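Local coordinates for long form salivary protein D7L1 (Anopheles stephensi, PDB 3NHI), which binds and sequesters cysteinyl leukotrienes and thromboxane A2 analogues, blunting the host response while the mosquito takes its blood meal, at residues R195-M200 with N256-H261. Sequence-based numbering, arbitrary orientation.
Sequences RGLRYM and NAFDFH
Leu197 lies against the imidazole of His261 where a Schellman motif ends helix 184-196, a worked example of how a helix terminus is packed in the all-helical odorant-binding fold of D7 proteins. Leu197 CD2 sits over one face of the imidazole, 3.8 Å from the ring centroid and 12° off the normal, a CH-pi contact, while CB covers the CE1 end of that face. The other methyl, Leu197 CD1, reaches Phe258 CE1 at 3.6 Å, so the forked leucine tip bridges two side chains one helical turn apart on helix 251-266. With CG anti to the backbone N (chi1 -160°), Phe258 brings the CD1-CE1 side of its ring against both Leu197 CD1 and Tyr199, themselves in contact. Tyr199 OH then meets the phenyl edge, in plane, 3.6 Å from Phe258 CD1. No hydrogen bond joins the segments directly; Asp213 OD2 of helix 207-216 links them by bonding both Tyr199 OH and His261 ND1, which probably fixes the imidazole's rotation.

This tight, buried side gives way to a more open one at Arg198, the residue of positive phi that leaves the helix. Its side chain stays clear of residues 256-261 and turns to the N-terminal part of the chain, with a salt bridge to Glu9 and a cation-pi contact with Tyr13. Arg198 NH1 also donates to Gly196 O, 2.8 Å away, with the oxygen in the guanidinium plane.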
ATOM      1  N   ARG A 195       3.917   5.584   8.246  1.00  4.87           N
ATOM      2  CA  ARG A 195       4.632   4.810   7.230  1.00  5.50           C
ATOM      3  C   ARG A 195       3.717   3.749   6.611  1.00  4.70           C
ATOM      4  O   ARG A 195       3.694   3.578   5.392  1.00  4.99           O
ATOM      5  CB  ARG A 195       5.892   4.192   7.820  1.00  6.30           C
ATOM      6  CG  ARG A 195       6.969   5.226   8.127  1.00  9.35           C
ATOM      7  CD  ARG A 195       8.206   4.556   8.692  1.00 14.28           C
ATOM      8  NE  ARG A 195       9.348   5.464   8.806  1.00 20.69           N
ATOM      9  CZ  ARG A 195      10.224   5.718   7.833  1.00 21.50           C
ATOM     10  NH1 ARG A 195      10.104   5.154   6.633  1.00 21.07           N
ATOM     11  NH2 ARG A 195      11.234   6.553   8.058  1.00 24.53           N
ATOM     12  N   GLY A 196       2.913   3.081   7.435  1.00  4.51           N
ATOM     13  CA  GLY A 196       1.976   2.070   6.931  1.00  5.09           C
ATOM     14  C   GLY A 196       0.912   2.630   5.998  1.00  5.11           C
ATOM     15  O   GLY A 196       0.505   1.975   5.032  1.00  5.10           O
ATOM     16  N   LEU A 197       0.480   3.861   6.264  1.00  5.44           N
ATOM     17  CA  LEU A 197      -0.509   4.537   5.419  1.00  5.82           C
ATOM     18  C   LEU A 197       0.117   5.262   4.233  1.00  5.44           C
ATOM     19  O   LEU A 197      -0.595   5.860   3.437  1.00  5.93           O
ATOM     20  CB  LEU A 197      -1.334   5.528   6.242  1.00  5.71           C
ATOM     21  CG  LEU A 197      -2.062   5.011   7.483  1.00  7.39           C
ATOM     22  CD1 LEU A 197      -3.004   6.089   8.012  1.00  7.05           C
ATOM     23  CD2 LEU A 197      -2.796   3.698   7.274  1.00  9.65           C
ATOM     24  N   ARG A 198       1.447   5.212   4.148  1.00  5.40           N
ATOM     25  CA  ARG A 198       2.223   5.861   3.078  1.00  5.22           C
ATOM     26  C   ARG A 198       2.107   7.388   3.114  1.00  5.11           C
ATOM     27  O   ARG A 198       2.324   8.064   2.113  1.00  5.78           O
ATOM     28  CB  ARG A 198       1.862   5.273   1.704  1.00  5.16           C
ATOM     29  CG  ARG A 198       2.601   3.963   1.356  1.00  5.29           C
ATOM     30  CD  ARG A 198       2.259   2.769   2.278  1.00  5.45           C
ATOM     31  NE  ARG A 198       2.832   1.533   1.743  1.00  4.92           N
ATOM     32  CZ  ARG A 198       2.665   0.323   2.272  1.00  5.22           C
ATOM     33  NH1 ARG A 198       1.927   0.154   3.366  1.00  5.44           N
ATOM     34  NH2 ARG A 198       3.223  -0.735   1.695  1.00  5.09           N
ATOM     35  N   TYR A 199       1.773   7.919   4.285  1.00  5.16           N
ATOM     36  CA  TYR A 199       1.892   9.362   4.550  1.00  5.29           C
ATOM     37  C   TYR A 199       3.349   9.817   4.512  1.00  5.97           C
ATOM     38  O   TYR A 199       3.644  10.982   4.219  1.00  6.56           O
ATOM     39  CB  TYR A 199       1.354   9.682   5.941  1.00  5.32           C
ATOM     40  CG  TYR A 199      -0.142   9.721   6.121  1.00  4.66           C
ATOM     41  CD1 TYR A 199      -1.040   9.349   5.098  1.00  5.11           C
ATOM     42  CD2 TYR A 199      -0.670  10.113   7.345  1.00  5.01           C
ATOM     43  CE1 TYR A 199      -2.416   9.404   5.303  1.00  5.19           C
ATOM     44  CE2 TYR A 199      -2.031  10.165   7.564  1.00  5.89           C
ATOM     45  CZ  TYR A 199      -2.908   9.822   6.548  1.00  4.63           C
ATOM     46  OH  TYR A 199      -4.265   9.881   6.798  1.00  6.68           O
ATOM     47  N   MET A 200       4.254   8.917   4.885  1.00  6.20           N
ATOM     48  CA  MET A 200       5.680   9.186   4.893  1.00  6.62           C
ATOM     49  C   MET A 200       6.416   7.941   4.463  1.00  7.49           C
ATOM     50  O   MET A 200       5.926   6.824   4.656  1.00  7.79           O
ATOM     51  CB  MET A 200       6.162   9.571   6.299  1.00  7.16           C
ATOM     52  CG  MET A 200       5.512  10.815   6.849  1.00  7.51           C
ATOM     53  SD  MET A 200       6.121  11.301   8.474  1.00  9.11           S
ATOM     54  CE  MET A 200       7.629  12.148   8.008  1.00  8.97           C
ATOM     55  N   ASN A 256     -11.938  11.813  10.875  1.00  6.26           N
ATOM     56  CA  ASN A 256     -12.759  11.009   9.969  1.00  6.10           C
ATOM     57  C   ASN A 256     -11.921  10.385   8.850  1.00  6.01           C
ATOM     58  O   ASN A 256     -12.119   9.220   8.502  1.00  6.26           O
ATOM     59  CB  ASN A 256     -13.914  11.844   9.405  1.00  6.73           C
ATOM     60  CG  ASN A 256     -14.914  12.248  10.476  1.00  7.51           C
ATOM     61  OD1 ASN A 256     -14.964  11.655  11.552  1.00  8.94           O
ATOM     62  ND2 ASN A 256     -15.725  13.253  10.172  1.00  9.31           N
ATOM     63  N   ALA A 257     -10.981  11.158   8.311  1.00  5.58           N
ATOM     64  CA  ALA A 257     -10.098  10.685   7.240  1.00  5.14           C
ATOM     65  C   ALA A 257      -9.162   9.581   7.724  1.00  4.72           C
ATOM     66  O   ALA A 257      -8.981   8.570   7.049  1.00  4.89           O
ATOM     67  CB  ALA A 257      -9.293  11.846   6.679  1.00  5.18           C
ATOM     68  N   PHE A 258      -8.597   9.775   8.911  1.00  5.15           N
ATOM     69  CA  PHE A 258      -7.639   8.837   9.496  1.00  4.90           C
ATOM     70  C   PHE A 258      -8.350   7.553   9.933  1.00  4.95           C
ATOM     71  O   PHE A 258      -7.813   6.450   9.746  1.00  4.72           O
ATOM     72  CB  PHE A 258      -6.978   9.539  10.678  1.00  4.60           C
ATOM     73  CG  PHE A 258      -5.652   8.976  11.130  1.00  5.37           C
ATOM     74  CD1 PHE A 258      -4.542   8.872  10.282  1.00  5.20           C
ATOM     75  CD2 PHE A 258      -5.497   8.666  12.471  1.00  4.85           C
ATOM     76  CE1 PHE A 258      -3.298   8.416  10.777  1.00  5.12           C
ATOM     77  CE2 PHE A 258      -4.282   8.216  12.975  1.00  5.23           C
ATOM     78  CZ  PHE A 258      -3.171   8.097  12.131  1.00  5.41           C
ATOM     79  N   ASP A 259      -9.559   7.684  10.487  1.00  5.21           N
ATOM     80  CA  ASP A 259     -10.363   6.520  10.866  1.00  5.21           C
ATOM     81  C   ASP A 259     -10.759   5.717   9.629  1.00  4.97           C
ATOM     82  O   ASP A 259     -10.704   4.484   9.643  1.00  4.75           O
ATOM     83  CB  ASP A 259     -11.643   6.931  11.617  1.00  5.36           C
ATOM     84  CG  ASP A 259     -11.381   7.532  12.990  1.00  6.86           C
ATOM     85  OD1 ASP A 259     -10.256   7.421  13.518  1.00  6.55           O
ATOM     86  OD2 ASP A 259     -12.344   8.089  13.563  1.00  7.89           O
ATOM     87  N   PHE A 260     -11.130   6.402   8.549  1.00  5.06           N
ATOM     88  CA  PHE A 260     -11.481   5.687   7.311  1.00  4.71           C
ATOM     89  C   PHE A 260     -10.258   4.944   6.779  1.00  5.01           C
ATOM     90  O   PHE A 260     -10.369   3.793   6.349  1.00  5.09           O
ATOM     91  CB  PHE A 260     -12.058   6.646   6.267  1.00  4.92           C
ATOM     92  CG  PHE A 260     -12.595   5.966   5.030  1.00  4.51           C
ATOM     93  CD1 PHE A 260     -13.309   4.769   5.112  1.00  6.35           C
ATOM     94  CD2 PHE A 260     -12.430   6.558   3.794  1.00  6.10           C
ATOM     95  CE1 PHE A 260     -13.837   4.163   3.963  1.00  6.35           C
ATOM     96  CE2 PHE A 260     -12.953   5.968   2.639  1.00  7.21           C
ATOM     97  CZ  PHE A 260     -13.664   4.770   2.726  1.00  7.48           C
ATOM     98  N   HIS A 261      -9.087   5.588   6.833  1.00  4.82           N
ATOM     99  CA  HIS A 261      -7.883   4.886   6.408  1.00  4.36           C
ATOM    100  C   HIS A 261      -7.540   3.731   7.351  1.00  4.48           C
ATOM    101  O   HIS A 261      -7.041   2.697   6.892  1.00  5.58           O
ATOM    102  CB  HIS A 261      -6.696   5.824   6.192  1.00  4.58           C
ATOM    103  CG  HIS A 261      -5.692   5.304   5.201  1.00  3.90           C
ATOM    104  ND1 HIS A 261      -4.788   6.131   4.572  1.00  4.60           N
ATOM    105  CD2 HIS A 261      -5.465   4.059   4.710  1.00  5.30           C
ATOM    106  CE1 HIS A 261      -4.029   5.416   3.757  1.00  5.57           C
ATOM    107  NE2 HIS A 261      -4.420   4.157   3.819  1.00  5.52           N
TER